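Long-range contacts in alpha-1,2-mannosyltransferase (Ktr4), putative (Neosartorya fumigata, PDB 7BOP), which belongs to the GT-A clan of glycosyltransferases as a putative fungal mannosyltransferase, modelled here with guanosine-5'-diphosphate and a manganese ion: residues 47-52 and 212-217; 65-70 and 207-212; 345-350 and 363-368. One frame throughout, in Å; residues are numbered along the deposited sequence.

Interaction 1. Residues 47-52 and 212-217; sequences GHLWRA and EDRNLT. With NA (sodium ion), chain I.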
loop_
_atom_site.group_PDB
_atom_site.type_symbol
_atom_site.label_atom_id
_atom_site.label_comp_id
_atom_site.label_asym_id
_atom_site.label_seq_id
_atom_site.Cartn_x
_atom_site.Cartn_y
_atom_site.Cartn_z
ATOM N N GLY A 47 -7.353 19.039 13.882
ATOM C CA GLY A 47 -7.873 19.905 12.829
ATOM C C GLY A 47 -9.309 19.564 12.478
ATOM O O GLY A 47 -9.958 18.734 13.133
ATOM N N HIS A 48 -9.812 20.214 11.439
ATOM C CA HIS A 48 -11.193 20.033 11.024
ATOM C C HIS A 48 -11.373 18.649 10.376
ATOM O O HIS A 48 -10.544 18.220 9.564
ATOM C CB HIS A 48 -11.609 21.144 10.053
ATOM C CG HIS A 48 -12.980 20.956 9.496
ATOM N ND1 HIS A 48 -14.118 21.167 10.243
ATOM C CD2 HIS A 48 -13.398 20.526 8.284
ATOM C CE1 HIS A 48 -15.180 20.905 9.505
ATOM N NE2 HIS A 48 -14.772 20.513 8.313
ATOM N N LEU A 49 -12.443 17.954 10.761
ATOM C CA LEU A 49 -12.775 16.652 10.192
ATOM C C LEU A 49 -14.189 16.718 9.631
ATOM O O LEU A 49 -15.075 17.304 10.243
ATOM C CB LEU A 49 -12.674 15.559 11.257
ATOM C CG LEU A 49 -11.285 15.367 11.889
ATOM C CD1 LEU A 49 -11.336 14.394 13.060
ATOM C CD2 LEU A 49 -10.272 14.918 10.845
ATOM N N TRP A 50 -14.387 16.109 8.472
ATOM C CA TRP A 50 -15.694 16.056 7.826
ATOM C C TRP A 50 -16.468 14.860 8.358
ATOM O O TRP A 50 -16.027 13.716 8.197
ATOM C CB TRP A 50 -15.520 15.986 6.312
ATOM C CG TRP A 50 -14.937 17.239 5.775
ATOM C CD1 TRP A 50 -13.614 17.521 5.582
ATOM C CD2 TRP A 50 -15.657 18.417 5.413
ATOM N NE1 TRP A 50 -13.468 18.800 5.088
ATOM C CE2 TRP A 50 -14.709 19.374 4.985
ATOM C CE3 TRP A 50 -17.017 18.756 5.404
ATOM C CZ2 TRP A 50 -15.079 20.660 4.552
ATOM C CZ3 TRP A 50 -17.391 20.031 4.968
ATOM C CH2 TRP A 50 -16.424 20.967 4.545
ATOM N N ARG A 51 -17.611 15.137 9.002
ATOM C CA ARG A 51 -18.466 14.126 9.639
ATOM C C ARG A 51 -19.673 13.754 8.787
ATOM O O ARG A 51 -20.224 14.599 8.085
ATOM C CB ARG A 51 -19.024 14.652 10.967
ATOM C CG ARG A 51 -18.009 15.243 11.930
ATOM C CD ARG A 51 -17.118 14.161 12.466
ATOM N NE ARG A 51 -16.205 14.649 13.496
ATOM C CZ ARG A 51 -15.300 13.884 14.099
ATOM N NH1 ARG A 51 -15.185 12.597 13.764
ATOM N NH2 ARG A 51 -14.505 14.404 15.032
ATOM N N ALA A 52 -20.103 12.501 8.893
ATOM C CA ALA A 52 -21.288 12.029 8.176
ATOM C C ALA A 52 -22.589 12.620 8.737
ATOM O O ALA A 52 -23.550 12.815 7.988
ATOM C CB ALA A 52 -21.365 10.513 8.205
ATOM N N GLU A 212 -7.094 15.476 1.573
ATOM C CA GLU A 212 -7.179 16.631 0.688
ATOM C C GLU A 212 -6.976 17.964 1.397
ATOM O O GLU A 212 -6.217 18.801 0.910
ATOM C CB GLU A 212 -8.505 16.632 -0.069
ATOM C CG GLU A 212 -8.585 17.733 -1.108
ATOM C CD GLU A 212 -9.710 17.533 -2.094
ATOM O OE1 GLU A 212 -9.489 17.823 -3.285
ATOM O OE2 GLU A 212 -10.798 17.099 -1.687
ATOM N N ASP A 213 -7.619 18.147 2.543
ATOM C CA ASP A 213 -7.524 19.405 3.290
ATOM C C ASP A 213 -6.128 19.662 3.813
ATOM O O ASP A 213 -5.772 20.815 4.027
ATOM C CB ASP A 213 -8.485 19.429 4.484
ATOM C CG ASP A 213 -9.944 19.458 4.065
ATOM O OD1 ASP A 213 -10.208 19.688 2.874
ATOM O OD2 ASP A 213 -10.808 19.220 4.933
ATOM N N ARG A 214 -5.346 18.597 4.024
ATOM C CA ARG A 214 -3.956 18.736 4.489
ATOM C C ARG A 214 -2.901 18.537 3.387
ATOM O O ARG A 214 -1.703 18.476 3.678
ATOM C CB ARG A 214 -3.735 17.758 5.644
ATOM C CG ARG A 214 -4.494 18.144 6.890
ATOM C CD ARG A 214 -4.736 16.959 7.809
ATOM N NE ARG A 214 -5.642 17.324 8.890
ATOM C CZ ARG A 214 -6.964 17.473 8.762
ATOM N NH1 ARG A 214 -7.571 17.269 7.592
ATOM N NH2 ARG A 214 -7.689 17.808 9.826
ATOM N N ASN A 215 -3.345 18.452 2.134
ATOM C CA ASN A 215 -2.488 18.187 0.973
ATOM C C ASN A 215 -1.588 16.956 1.158
ATOM O O ASN A 215 -0.411 16.958 0.775
ATOM C CB ASN A 215 -1.677 19.439 0.624
ATOM C CG ASN A 215 -2.571 20.601 0.238
ATOM O OD1 ASN A 215 -3.344 20.499 -0.708
ATOM N ND2 ASN A 215 -2.484 21.690 0.964
ATOM N N LEU A 216 -2.157 15.906 1.744
ATOM C CA LEU A 216 -1.398 14.692 1.995
ATOM C C LEU A 216 -1.268 13.860 0.732
ATOM O O LEU A 216 -2.148 13.850 -0.141
ATOM C CB LEU A 216 -2.009 13.880 3.138
ATOM C CG LEU A 216 -2.123 14.619 4.476
ATOM C CD1 LEU A 216 -2.662 13.686 5.547
ATOM C CD2 LEU A 216 -0.817 15.252 4.943
ATOM N N THR A 217 -0.138 13.162 0.649
ATOM C CA THR A 217 0.233 12.384 -0.506
ATOM C C THR A 217 -0.116 10.913 -0.321
ATOM O O THR A 217 -0.517 10.258 -1.271
ATOM C CB THR A 217 1.745 12.548 -0.776
ATOM O OG1 THR A 217 2.016 13.930 -1.004
ATOM C CG2 THR A 217 2.211 11.735 -1.956
HETATM NA NA NA I . -25.425 13.020 6.772
HETATM O O HOH W 1 -10.453 17.171 6.947
HETATM O O HOH W 2 -25.485 11.550 4.911
HETATM O O HOH W 3 -26.567 11.708 8.281
#
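Arg214 reaches across to the loop at His48 and spends its guanidinium on backbone oxygens. NH2 gives one hydrogen to His48 O at 2.9 Å. The bond is almost straight (177°) and lies in the guanidinium plane, although the donor stands above the carbonyl plane rather than on a lone pair. NH2 also bonds Glu46 O, while NH1 turns back to Phe210 O, in the last turn of helix 207-213, and donates to a water at 3.0 Å. The chain, extended from CG to NE, carries NH2 out to the carbonyl of His48, with Leu49 CD2 crossing nearby.

Asp213 takes the second bond. Trp50 NE1 donates to its OD2 at 2.7 Å, on the syn lone pair and in the indole plane, with an angle of 148° at the hydrogen; ring and carboxylate are turned 58° from each other. The same water lies within bonding distance of Asp213 OD2 (2.9 Å) and His48 O (2.8 Å), though it has too few protons to serve every acceptor around it. Within the loop, His48 lays NE2 over one face of the Trp50 indole, which also has a cation-pi partner in Arg209.

The helix ends here in a Schellman motif: Asn215, at positive phi, is the C-prime residue, its N bonded to Glu212 O and Leu216 N to Met211 O. Further along the loop, Ala52 O binds a sodium ion at 2.2 Å, together with Asn55 O and two waters.

This surface contact is mainly polar. The last helical residue and the one after it present a carboxylate acceptor and a guanidinium donor side by side, and the positive guanidinium would probably offset the negative ends of the carbonyls of Glu46, His48 and Phe210 gathered round it.

Interaction 2. Residues 65-70 and 207-212; sequences ARTNAA and VFRFME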
loop_
_atom_site.group_PDB
_atom_site.type_symbol
_atom_site.label_atom_id
_atom_site.label_comp_id
_atom_site.label_asym_id
_atom_site.label_seq_id
_atom_site.Cartn_x
_atom_site.Cartn_y
_atom_site.Cartn_z
ATOM N N ALA A 65 -21.079 15.600 -0.022
ATOM C CA ALA A 65 -19.821 16.118 0.490
ATOM C C ALA A 65 -18.591 15.307 0.019
ATOM O O ALA A 65 -17.476 15.586 0.462
ATOM C CB ALA A 65 -19.880 16.168 2.013
ATOM N N ARG A 66 -18.780 14.335 -0.871
ATOM C CA ARG A 66 -17.676 13.499 -1.340
ATOM C C ARG A 66 -16.757 14.253 -2.282
ATOM O O ARG A 66 -17.213 14.957 -3.185
ATOM C CB ARG A 66 -18.199 12.241 -2.034
ATOM C CG ARG A 66 -18.845 11.252 -1.085
ATOM C CD ARG A 66 -19.240 9.990 -1.820
ATOM N NE ARG A 66 -20.463 10.173 -2.606
ATOM C CZ ARG A 66 -21.705 10.157 -2.115
ATOM N NH1 ARG A 66 -21.938 9.982 -0.812
ATOM N NH2 ARG A 66 -22.737 10.331 -2.940
ATOM N N THR A 67 -15.452 14.102 -2.074
ATOM C CA THR A 67 -14.478 14.603 -3.035
ATOM C C THR A 67 -14.291 13.550 -4.131
ATOM O O THR A 67 -14.978 12.532 -4.126
ATOM C CB THR A 67 -13.166 15.038 -2.348
ATOM O OG1 THR A 67 -12.373 15.772 -3.290
ATOM C CG2 THR A 67 -12.371 13.828 -1.807
ATOM N N ASN A 68 -13.399 13.804 -5.086
ATOM C CA ASN A 68 -13.196 12.889 -6.219
ATOM C C ASN A 68 -12.219 11.754 -5.856
ATOM O O ASN A 68 -11.026 11.774 -6.199
ATOM C CB ASN A 68 -12.797 13.616 -7.507
ATOM C CG ASN A 68 -11.559 14.472 -7.361
ATOM O OD1 ASN A 68 -11.265 14.988 -6.284
ATOM N ND2 ASN A 68 -10.831 14.647 -8.462
ATOM N N ALA A 69 -12.771 10.764 -5.168
ATOM C CA ALA A 69 -12.007 9.641 -4.636
ATOM C C ALA A 69 -12.810 8.358 -4.762
ATOM O O ALA A 69 -14.041 8.396 -4.876
ATOM C CB ALA A 69 -11.633 9.910 -3.184
ATOM N N ALA A 70 -12.111 7.225 -4.770
ATOM C CA ALA A 70 -12.743 5.927 -4.872
ATOM C C ALA A 70 -12.007 4.886 -4.037
ATOM O O ALA A 70 -10.797 4.980 -3.826
ATOM C CB ALA A 70 -12.784 5.480 -6.320
ATOM N N VAL A 207 -11.859 10.176 5.400
ATOM C CA VAL A 207 -10.395 10.049 5.305
ATOM C C VAL A 207 -9.862 10.695 4.039
ATOM O O VAL A 207 -8.746 11.203 4.028
ATOM C CB VAL A 207 -9.895 8.585 5.395
ATOM C CG1 VAL A 207 -10.350 7.938 6.699
ATOM C CG2 VAL A 207 -10.323 7.760 4.192
ATOM N N PHE A 208 -10.662 10.693 2.976
ATOM C CA PHE A 208 -10.235 11.300 1.721
ATOM C C PHE A 208 -10.112 12.812 1.837
ATOM O O PHE A 208 -9.114 13.391 1.402
ATOM C CB PHE A 208 -11.178 10.931 0.572
ATOM C CG PHE A 208 -11.094 9.499 0.140
ATOM C CD1 PHE A 208 -9.877 8.942 -0.270
ATOM C CD2 PHE A 208 -12.239 8.708 0.079
ATOM C CE1 PHE A 208 -9.808 7.627 -0.709
ATOM C CE2 PHE A 208 -12.169 7.387 -0.363
ATOM C CZ PHE A 208 -10.952 6.848 -0.764
ATOM N N ARG A 209 -11.101 13.452 2.448
ATOM C CA ARG A 209 -11.045 14.897 2.652
ATOM C C ARG A 209 -10.084 15.286 3.769
ATOM O O ARG A 209 -9.539 16.383 3.751
ATOM C CB ARG A 209 -12.439 15.464 2.878
ATOM C CG ARG A 209 -13.313 15.256 1.650
ATOM C CD ARG A 209 -14.614 16.029 1.738
ATOM N NE ARG A 209 -14.406 17.476 1.634
ATOM C CZ ARG A 209 -15.382 18.396 1.666
ATOM N NH1 ARG A 209 -16.658 18.036 1.810
ATOM N NH2 ARG A 209 -15.071 19.686 1.563
ATOM N N PHE A 210 -9.847 14.379 4.715
ATOM C CA PHE A 210 -8.730 14.544 5.652
ATOM C C PHE A 210 -7.425 14.714 4.868
ATOM O O PHE A 210 -6.687 15.670 5.105
ATOM C CB PHE A 210 -8.663 13.370 6.648
ATOM C CG PHE A 210 -7.352 13.267 7.371
ATOM C CD1 PHE A 210 -7.085 14.082 8.459
ATOM C CD2 PHE A 210 -6.375 12.377 6.941
ATOM C CE1 PHE A 210 -5.860 14.002 9.126
ATOM C CE2 PHE A 210 -5.156 12.284 7.607
ATOM C CZ PHE A 210 -4.898 13.100 8.698
ATOM N N MET A 211 -7.185 13.823 3.902
ATOM C CA MET A 211 -5.996 13.883 3.035
ATOM C C MET A 211 -5.973 15.181 2.224
ATOM O O MET A 211 -4.962 15.888 2.183
ATOM C CB MET A 211 -5.942 12.720 2.041
ATOM C CG MET A 211 -5.905 11.321 2.640
ATOM S SD MET A 211 -4.295 10.848 3.250
ATOM C CE MET A 211 -3.345 10.693 1.743
ATOM N N GLU A 212 -7.094 15.476 1.573
ATOM C CA GLU A 212 -7.179 16.631 0.688
ATOM C C GLU A 212 -6.976 17.964 1.397
ATOM O O GLU A 212 -6.217 18.801 0.910
ATOM C CB GLU A 212 -8.505 16.632 -0.069
ATOM C CG GLU A 212 -8.585 17.733 -1.108
ATOM C CD GLU A 212 -9.710 17.533 -2.094
ATOM O OE1 GLU A 212 -9.489 17.823 -3.285
ATOM O OE2 GLU A 212 -10.798 17.099 -1.687
HETATM O O HOH W 4 -9.894 17.035 -5.532
#
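Ala69 sets its methyl squarely over one face of the Phe208 ring, a CH-pi contact with CB 3.4 Å from the ring centroid and only 13° off the normal. The far end of the same ring passes near the backbone of Ala70, and Tyr100 meets Phe208 edge-to-face. Thr67 adds a second apolar touch: its CG2, lodged between the backbone N and carbonyl carbon, packs against Phe208 CB and Arg209 CG, each 3.9 Å away.

These contacts lay helix 207-213 against the start of strand 69-74, which runs parallel to both 102-106 and 189-192 in the large mixed sheet of this GT-A fold. Just ahead of the strand, Asn68 is the centre of an inverse gamma turn closed by a weak bond from Ala69 N to Thr67 O.

The polar contacts lie at the more open side. Thr67 OG1 donates to Glu212 OE2 at 2.6 Å, meeting the carboxylate on its syn side but 23° out of plane; a chi1 of -168° swings the hydroxyl toward the glutamate, whose extended chain brings the acid out to it. Arg209 bends at chi3 so that NH1 reaches Ala65 O at 2.9 Å. That bond uses a carbonyl lone pair, yet the oxygen is tilted from the guanidinium plane, and Ala65 CB lies at the guanidinium edge. Asn68 turns its ND2 to Asn186 O.

Interaction 3. Residues 345-350 and 363-368; sequences PYYNCP and FYAGAP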
loop_
_atom_site.group_PDB
_atom_site.type_symbol
_atom_site.label_atom_id
_atom_site.label_comp_id
_atom_site.label_asym_id
_atom_site.label_seq_id
_atom_site.Cartn_x
_atom_site.Cartn_y
_atom_site.Cartn_z
ATOM N N PRO A 345 0.077 -11.944 7.862
ATOM C CA PRO A 345 -0.128 -12.242 9.272
ATOM C C PRO A 345 0.063 -11.021 10.194
ATOM O O PRO A 345 0.329 -11.203 11.384
ATOM C CB PRO A 345 0.989 -13.263 9.521
ATOM C CG PRO A 345 2.130 -12.701 8.721
ATOM C CD PRO A 345 1.505 -12.061 7.507
ATOM N N TYR A 346 -0.078 -9.797 9.670
ATOM C CA TYR A 346 0.283 -8.592 10.435
ATOM C C TYR A 346 -0.892 -7.660 10.716
ATOM O O TYR A 346 -1.934 -7.702 10.030
ATOM C CB TYR A 346 1.415 -7.814 9.745
ATOM C CG TYR A 346 2.644 -8.641 9.487
ATOM C CD1 TYR A 346 3.373 -9.203 10.545
ATOM C CD2 TYR A 346 3.090 -8.870 8.187
ATOM C CE1 TYR A 346 4.502 -9.970 10.299
ATOM C CE2 TYR A 346 4.228 -9.619 7.934
ATOM C CZ TYR A 346 4.922 -10.173 8.990
ATOM O OH TYR A 346 6.032 -10.924 8.730
ATOM N N TYR A 347 -0.703 -6.829 11.741
ATOM C CA TYR A 347 -1.771 -6.010 12.319
ATOM C C TYR A 347 -1.318 -4.583 12.593
ATOM O O TYR A 347 -0.165 -4.344 12.925
ATOM C CB TYR A 347 -2.238 -6.584 13.661
ATOM C CG TYR A 347 -2.860 -7.942 13.561
ATOM C CD1 TYR A 347 -2.066 -9.083 13.427
ATOM C CD2 TYR A 347 -4.239 -8.100 13.592
ATOM C CE1 TYR A 347 -2.631 -10.338 13.312
ATOM C CE2 TYR A 347 -4.814 -9.353 13.478
ATOM C CZ TYR A 347 -4.010 -10.465 13.344
ATOM O OH TYR A 347 -4.576 -11.710 13.215
ATOM N N ASN A 348 -2.258 -3.661 12.431
ATOM C CA ASN A 348 -2.226 -2.359 13.055
ATOM C C ASN A 348 -3.486 -2.290 13.915
ATOM O O ASN A 348 -4.595 -2.116 13.390
ATOM C CB ASN A 348 -2.226 -1.244 12.020
ATOM C CG ASN A 348 -2.274 0.117 12.658
ATOM O OD1 ASN A 348 -1.274 0.610 13.175
ATOM N ND2 ASN A 348 -3.450 0.716 12.676
ATOM N N CYS A 349 -3.332 -2.505 15.219
ATOM C CA CYS A 349 -4.479 -2.485 16.147
ATOM C C CYS A 349 -4.281 -1.406 17.203
ATOM O O CYS A 349 -3.511 -1.592 18.159
ATOM C CB CYS A 349 -4.678 -3.858 16.782
ATOM S SG CYS A 349 -6.093 -3.978 17.895
ATOM N N PRO A 350 -4.971 -0.263 17.044
ATOM C CA PRO A 350 -4.825 0.797 18.029
ATOM C C PRO A 350 -5.664 0.562 19.283
ATOM O O PRO A 350 -6.653 -0.171 19.250
ATOM C CB PRO A 350 -5.326 2.027 17.283
ATOM C CG PRO A 350 -6.385 1.483 16.383
ATOM C CD PRO A 350 -5.923 0.116 15.979
ATOM N N PHE A 363 1.633 -7.052 16.931
ATOM C CA PHE A 363 2.077 -6.831 15.557
ATOM C C PHE A 363 1.762 -8.015 14.623
ATOM O O PHE A 363 1.431 -7.810 13.448
ATOM C CB PHE A 363 3.581 -6.509 15.554
ATOM C CG PHE A 363 4.206 -6.538 14.193
ATOM C CD1 PHE A 363 3.799 -5.648 13.211
ATOM C CD2 PHE A 363 5.190 -7.472 13.885
ATOM C CE1 PHE A 363 4.360 -5.690 11.945
ATOM C CE2 PHE A 363 5.757 -7.512 12.629
ATOM C CZ PHE A 363 5.343 -6.621 11.658
ATOM N N TYR A 364 1.858 -9.242 15.147
ATOM C CA TYR A 364 1.800 -10.441 14.320
ATOM C C TYR A 364 0.963 -11.540 14.967
ATOM O O TYR A 364 0.811 -11.575 16.188
ATOM C CB TYR A 364 3.219 -10.979 14.068
ATOM C CG TYR A 364 3.873 -11.550 15.314
ATOM C CD1 TYR A 364 4.554 -10.728 16.215
ATOM C CD2 TYR A 364 3.797 -12.910 15.599
ATOM C CE1 TYR A 364 5.137 -11.246 17.372
ATOM C CE2 TYR A 364 4.370 -13.439 16.751
ATOM C CZ TYR A 364 5.040 -12.607 17.630
ATOM O OH TYR A 364 5.607 -13.149 18.758
ATOM N N ALA A 365 0.455 -12.437 14.127
ATOM C CA ALA A 365 -0.119 -13.704 14.565
ATOM C C ALA A 365 0.653 -14.811 13.860
ATOM O O ALA A 365 0.704 -14.839 12.632
ATOM C CB ALA A 365 -1.594 -13.777 14.206
ATOM N N GLY A 366 1.242 -15.721 14.632
ATOM C CA GLY A 366 2.034 -16.826 14.083
ATOM C C GLY A 366 3.277 -17.055 14.923
ATOM O O GLY A 366 3.300 -16.728 16.103
ATOM N N ALA A 367 4.321 -17.582 14.297
ATOM C CA ALA A 367 5.564 -17.907 14.998
ATOM C C ALA A 367 6.293 -16.642 15.461
ATOM O O ALA A 367 6.250 -15.617 14.766
ATOM C CB ALA A 367 6.468 -18.716 14.093
ATOM N N PRO A 368 6.989 -16.718 16.613
ATOM C CA PRO A 368 7.653 -15.531 17.151
ATOM C C PRO A 368 8.733 -14.914 16.268
ATOM O O PRO A 368 9.062 -13.742 16.464
ATOM C CB PRO A 368 8.252 -16.009 18.486
ATOM C CG PRO A 368 8.236 -17.489 18.436
ATOM C CD PRO A 368 7.137 -17.886 17.503
#
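Phe363 offers one ring face to Tyr346 CD1, which stands offset toward the rim, 3.4 Å from Phe363 CZ. The two planes are nearly parallel, 19° apart, but slid so far past each other that the centroids are 4.8 Å apart and little ring overlaps ring. Phe363 gets there because its CG is anti to the backbone N (chi1 168°): the bond to CB starts off away from strand 346-348, and the ring then turns back to it. Tyr346 is packed on more than this side. Pro345 CG, next to it and following a cis peptide bond, covers the centre of one face, Tyr364 CB meets an edge, and Trp280 makes an edge-to-face contact.

The backbones hold these side chains in step. Ala365 N bonds Pro345 O at 3.0 Å, and Tyr347 N bonds Phe363 O at 2.9 Å. Between these two bonds Tyr346 and Tyr364 form a non-hydrogen-bonded antiparallel pair, and the CA of each points a hydrogen at the carbonyl oxygen across: Tyr346 CA to Phe363 O is 3.3 Å, Tyr364 CA to Pro345 O 3.4 Å. Tyr347 presents its ring edge to this junction, with CE1 3.7 Å from Ala365 CB and Phe363 O near the ring plane.

A little further on, Cys349 is disulfide-bonded to Cys358 in the loop that brings the chain back. The pattern is that of a single antiparallel beta bridge, made by a returning, disulfide-tied loop at the outermost strand of the small three-stranded sheet 198-199, 341-343 and 346-348.

Overall arrangement
From the N terminus, residues 47-52 come first and pair with 212-217, so interaction 1 closes a loop of 159 intervening residues. Interaction 2 is nested inside it: 65-70, leading into strand 69-74, meets 207-212. Both end on helix 207-213, and their segments overlap at Glu212, which makes contact in interaction 2 alone. With centres 8 Å apart, they tie the early loop and the first strand of the large sheet to one helix; Trp50 packing on Arg209 joins the two directly. Interaction 3 follows in series, a short closure of 12 residues between 345-350 and 363-368 at the outer strand 346-348 of the small antiparallel sheet. Its centre is about 29 Å from the other two centres, without touching them.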